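Local coordinates for glucose-binding protein (Thermus thermophilus HB27, PDB 2B3F) that binds glucose or galactose, and probably delivers the sugar to a binding-protein-dependent transport system as its solute-binding component, at residues N122-P128 with F261-P267; V202-E206 with P373-A377. One frame throughout, in Å; residues are numbered along the deposited sequence.

The two contacts differ in chemistry as in place. Contact 1 pairs antiparallel strands 123-126 and 262-265 through four backbone hydrogen bonds, with a fifth just beyond the strand ends, and buries 649 Å²; contact 2 packs helix 199-212 against helix 373-387 without a hydrogen bond between the segments and buries 325 Å². Contact 1 is the more enclosed, eight of its 14 touching residues buried and none exposed, and comes closer to the bound galactose; in contact 2 three of seven are buried and one, Gln-374, is exposed. Their segments share no strand or helix and alternate along the chain, but helix 166-190 meets both: Ser-175 bonds to Ser-266 OG, and Trp-173 lies against Trp-205.

Contact 1. Residues N122-P128 with F261-P267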
# COMPACT_ATOMS: atom_id res chain seq x y z
N ASN A 122 3.67 -4.82 -5.18
CA ASN A 122 4.14 -6.12 -5.67
C ASN A 122 5.67 -6.27 -5.62
O ASN A 122 6.33 -6.34 -6.68
CB ASN A 122 3.59 -6.41 -7.07
CG ASN A 122 4.04 -5.37 -8.14
OD1 ASN A 122 4.08 -4.16 -7.88
ND2 ASN A 122 4.38 -5.86 -9.32
N VAL A 123 6.22 -6.33 -4.40
CA VAL A 123 7.64 -6.57 -4.22
C VAL A 123 7.87 -7.81 -3.37
O VAL A 123 7.20 -8.04 -2.36
CB VAL A 123 8.37 -5.35 -3.57
CG1 VAL A 123 9.88 -5.57 -3.60
CG2 VAL A 123 7.98 -4.04 -4.30
N MET A 124 8.86 -8.60 -3.81
CA MET A 124 9.30 -9.78 -3.10
C MET A 124 10.67 -9.47 -2.50
O MET A 124 11.60 -9.07 -3.23
CB MET A 124 9.40 -10.99 -4.06
CG MET A 124 9.91 -12.28 -3.39
SD MET A 124 10.00 -13.66 -4.56
CE MET A 124 11.22 -13.08 -5.74
N TRP A 125 10.79 -9.66 -1.19
CA TRP A 125 12.00 -9.39 -0.42
C TRP A 125 12.69 -10.70 -0.04
O TRP A 125 12.03 -11.67 0.27
CB TRP A 125 11.66 -8.61 0.86
CG TRP A 125 10.77 -7.45 0.57
CD1 TRP A 125 9.42 -7.42 0.65
CD2 TRP A 125 11.18 -6.16 0.11
NE1 TRP A 125 8.94 -6.20 0.26
CE2 TRP A 125 10.00 -5.39 -0.07
CE3 TRP A 125 12.42 -5.56 -0.18
CZ2 TRP A 125 10.02 -4.09 -0.53
CZ3 TRP A 125 12.44 -4.27 -0.63
CH2 TRP A 125 11.25 -3.54 -0.79
N TYR A 126 14.01 -10.68 -0.07
CA TYR A 126 14.81 -11.85 0.28
C TYR A 126 16.20 -11.37 0.66
O TYR A 126 16.53 -10.19 0.50
CB TYR A 126 14.88 -12.81 -0.91
CG TYR A 126 15.49 -12.23 -2.17
CD1 TYR A 126 16.86 -12.30 -2.40
CD2 TYR A 126 14.70 -11.60 -3.14
CE1 TYR A 126 17.43 -11.76 -3.55
CE2 TYR A 126 15.26 -11.06 -4.29
CZ TYR A 126 16.63 -11.15 -4.49
OH TYR A 126 17.18 -10.61 -5.64
N LEU A 127 17.02 -12.29 1.17
CA LEU A 127 18.38 -11.99 1.60
C LEU A 127 19.30 -12.71 0.64
O LEU A 127 19.30 -13.94 0.62
CB LEU A 127 18.61 -12.52 3.01
CG LEU A 127 18.49 -11.57 4.20
CD1 LEU A 127 17.25 -10.68 4.11
CD2 LEU A 127 18.54 -12.34 5.51
N PRO A 128 20.06 -11.97 -0.19
CA PRO A 128 20.96 -12.66 -1.11
C PRO A 128 21.94 -13.67 -0.46
O PRO A 128 22.16 -14.73 -1.03
CB PRO A 128 21.71 -11.52 -1.80
CG PRO A 128 20.85 -10.36 -1.70
CD PRO A 128 20.09 -10.51 -0.39
N PHE A 261 19.89 -7.13 2.15
CA PHE A 261 18.61 -7.61 1.62
C PHE A 261 18.50 -7.18 0.18
O PHE A 261 19.23 -6.28 -0.26
CB PHE A 261 17.41 -7.06 2.43
CG PHE A 261 17.15 -5.58 2.27
CD1 PHE A 261 16.26 -5.11 1.31
CD2 PHE A 261 17.79 -4.64 3.09
CE1 PHE A 261 16.01 -3.74 1.15
CE2 PHE A 261 17.54 -3.27 2.95
CZ PHE A 261 16.65 -2.83 1.96
N ALA A 262 17.60 -7.81 -0.55
CA ALA A 262 17.38 -7.49 -1.95
C ALA A 262 15.90 -7.62 -2.29
O ALA A 262 15.09 -7.99 -1.44
CB ALA A 262 18.22 -8.39 -2.85
N TRP A 263 15.55 -7.31 -3.54
CA TRP A 263 14.17 -7.22 -3.96
C TRP A 263 14.01 -7.60 -5.43
O TRP A 263 14.94 -7.47 -6.23
CB TRP A 263 13.63 -5.80 -3.75
CG TRP A 263 14.46 -4.77 -4.44
CD1 TRP A 263 14.28 -4.27 -5.68
CD2 TRP A 263 15.64 -4.13 -3.92
NE1 TRP A 263 15.26 -3.34 -5.98
CE2 TRP A 263 16.11 -3.24 -4.91
CE3 TRP A 263 16.32 -4.20 -2.70
CZ2 TRP A 263 17.24 -2.45 -4.73
CZ3 TRP A 263 17.45 -3.41 -2.51
CH2 TRP A 263 17.90 -2.55 -3.52
N ALA A 264 12.82 -8.08 -5.76
CA ALA A 264 12.40 -8.27 -7.14
C ALA A 264 10.90 -8.04 -7.21
O ALA A 264 10.22 -8.09 -6.17
CB ALA A 264 12.72 -9.66 -7.62
N PRO A 265 10.37 -7.81 -8.42
CA PRO A 265 8.91 -7.79 -8.55
C PRO A 265 8.33 -9.12 -8.07
O PRO A 265 9.03 -10.15 -8.09
CB PRO A 265 8.70 -7.61 -10.05
CG PRO A 265 9.92 -6.90 -10.52
CD PRO A 265 11.02 -7.56 -9.72
N SER A 266 7.09 -9.10 -7.60
CA SER A 266 6.46 -10.33 -7.20
C SER A 266 6.51 -11.25 -8.42
O SER A 266 6.32 -10.80 -9.55
CB SER A 266 5.02 -10.11 -6.75
OG SER A 266 4.98 -9.26 -5.62
N PRO A 267 6.74 -12.55 -8.19
CA PRO A 267 6.77 -13.51 -9.30
C PRO A 267 5.63 -13.30 -10.30
O PRO A 267 4.47 -13.13 -9.91
CB PRO A 267 6.68 -14.85 -8.58
CG PRO A 267 7.31 -14.63 -7.28
CD PRO A 267 6.94 -13.23 -6.89
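Phe-261 lies beside Trp-125, its CE1 4.0 Å from Trp-125 CZ3, while its CB meets Leu-127 CD1. Next, Ala-262 pairs with Tyr-126 through two backbone bonds: its N donates to Tyr-126 O at 2.8 Å, and its O receives Tyr-126 N from 39° above the carbonyl plane. The Tyr-126 ring swings over this strand because CG sits between backbone N and carbonyl carbon (chi1 60°), bringing CE1 to 3.5 Å from Ala-262 CB, a methyl that also meets Pro-128 CG tightly. A glycine in place of Tyr-126 would probably leave the Ala-262 methyl without its aromatic neighbour and uncover the strand there. On the other face, Trp-263 CB meets Trp-125 CZ3 at 3.7 Å and Val-123 CG1 at 3.8 Å; Tyr-329 packs against both indoles. Ala-264 exchanges two bonds with Met-124, the 2.8 Å one from Met-124 N to Ala-264 O nearly straight at 174°. Beyond Pro-265, Ser-266 N donates to Asn-122 O at 3.0 Å, and the CD-CG edge of Pro-267 rests on Met-124 SD. Thus the edge strand 262-265 bonds alternate residues of 123-126, Val-123 and Trp-125 bond Met-241 and Asn-239, and both faces are largely apolar.

Contact 2. Residues V202-E206 with P373-A377; sequences VRAWE and PQAAA
Trp-205 and Ala-376 make the aromatic part of this contact, a CH-pi interaction with the alanine methyl over the indole. Ala-376 CB lies 3.5 Å from the centroid of the six-membered ring of Trp-205 and 13° off its normal, evidence for a true face approach. The CG of Trp-205 is anti to its carbonyl carbon (chi1 -64°), which lays the ring along the first turn of helix 373-387; the backbone N of Ala-377 also lies over a face, 3.9 Å from Trp-205 NE1. Aliphatic contacts continue from the CB and five-membered-ring side of Trp-205. Pro-373 CB approaches Trp-205 CB at 3.7 Å and Val-202 CG1 at 4.0 Å, and the Val-202 and Pro-373 side chains cross at about a right angle. The other valine branch, CG2, reaches Ala-377 CB at 3.7 Å. Polar groups contribute only van der Waals contact between the segments: Gln-374 OE1 lies 3.9 Å from Val-202 CG2, while Gln-374 NE2 is hydrogen-bonded to Asn-378 OD1. With axes 8.4 Å apart at 130°, the last helix, 373-387, packs on helix 199-212 in the periplasmic-binding-protein lobe that holds the 123-126/262-265 sheet, where Phe-367 of helix 354-370 and Trp-173 also meet the indole, away from the galactose site.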
# COMPACT_ATOMS: atom_id res chain seq x y z
N VAL A 202 -10.97 -17.21 -11.11
CA VAL A 202 -10.96 -18.35 -10.18
C VAL A 202 -9.54 -18.92 -10.06
O VAL A 202 -9.12 -19.32 -8.97
CB VAL A 202 -11.95 -19.46 -10.62
CG1 VAL A 202 -11.82 -20.70 -9.72
CG2 VAL A 202 -13.37 -18.95 -10.62
N ARG A 203 -8.80 -18.96 -11.16
CA ARG A 203 -7.43 -19.45 -11.14
C ARG A 203 -6.48 -18.69 -10.18
O ARG A 203 -5.52 -19.26 -9.64
CB ARG A 203 -6.84 -19.43 -12.57
CG ARG A 203 -5.52 -20.15 -12.65
CD ARG A 203 -4.95 -20.28 -14.06
NE ARG A 203 -3.50 -20.41 -13.91
CZ ARG A 203 -2.59 -19.54 -14.37
NH1 ARG A 203 -2.92 -18.48 -15.10
NH2 ARG A 203 -1.30 -19.78 -14.11
N ALA A 204 -6.74 -17.39 -9.96
CA ALA A 204 -5.95 -16.62 -9.03
C ALA A 204 -5.97 -17.30 -7.66
O ALA A 204 -4.95 -17.38 -6.99
CB ALA A 204 -6.49 -15.19 -8.94
N TRP A 205 -7.13 -17.79 -7.26
CA TRP A 205 -7.27 -18.44 -5.97
C TRP A 205 -6.60 -19.82 -5.92
O TRP A 205 -6.08 -20.21 -4.88
CB TRP A 205 -8.74 -18.56 -5.58
CG TRP A 205 -9.44 -17.24 -5.37
CD1 TRP A 205 -10.24 -16.58 -6.25
CD2 TRP A 205 -9.43 -16.45 -4.18
NE1 TRP A 205 -10.71 -15.42 -5.70
CE2 TRP A 205 -10.24 -15.31 -4.42
CE3 TRP A 205 -8.82 -16.59 -2.94
CZ2 TRP A 205 -10.43 -14.32 -3.47
CZ3 TRP A 205 -9.01 -15.60 -1.99
CH2 TRP A 205 -9.82 -14.48 -2.26
N GLU A 206 -6.61 -20.54 -7.05
CA GLU A 206 -5.89 -21.82 -7.15
C GLU A 206 -4.40 -21.64 -6.93
O GLU A 206 -3.79 -22.36 -6.13
CB GLU A 206 -6.10 -22.46 -8.54
CG GLU A 206 -5.69 -23.94 -8.69
CD GLU A 206 -4.16 -24.26 -8.82
OE1 GLU A 206 -3.38 -23.51 -9.49
OE2 GLU A 206 -3.75 -25.32 -8.25
N PRO A 373 -11.19 -22.56 -4.14
CA PRO A 373 -11.14 -21.41 -5.04
C PRO A 373 -12.49 -20.94 -5.57
O PRO A 373 -12.71 -19.73 -5.69
CB PRO A 373 -10.25 -21.90 -6.19
CG PRO A 373 -9.45 -22.99 -5.62
CD PRO A 373 -10.32 -23.65 -4.61
N GLN A 374 -13.42 -21.86 -5.85
CA GLN A 374 -14.69 -21.46 -6.43
C GLN A 374 -15.53 -20.71 -5.42
O GLN A 374 -16.21 -19.73 -5.77
CB GLN A 374 -15.47 -22.67 -6.97
CG GLN A 374 -16.70 -22.26 -7.76
CD GLN A 374 -16.35 -21.59 -9.06
OE1 GLN A 374 -15.51 -22.08 -9.82
NE2 GLN A 374 -16.98 -20.44 -9.34
N ALA A 375 -15.50 -21.17 -4.17
CA ALA A 375 -16.24 -20.54 -3.09
C ALA A 375 -15.76 -19.09 -2.88
O ALA A 375 -16.58 -18.20 -2.71
CB ALA A 375 -16.07 -21.33 -1.83
N ALA A 376 -14.44 -18.89 -2.89
CA ALA A 376 -13.81 -17.56 -2.69
C ALA A 376 -14.21 -16.66 -3.84
O ALA A 376 -14.60 -15.50 -3.64
CB ALA A 376 -12.31 -17.68 -2.64
N ALA A 377 -14.11 -17.19 -5.05
CA ALA A 377 -14.50 -16.44 -6.25
C ALA A 377 -15.97 -16.01 -6.20
O ALA A 377 -16.33 -14.83 -6.48
CB ALA A 377 -14.21 -17.25 -7.50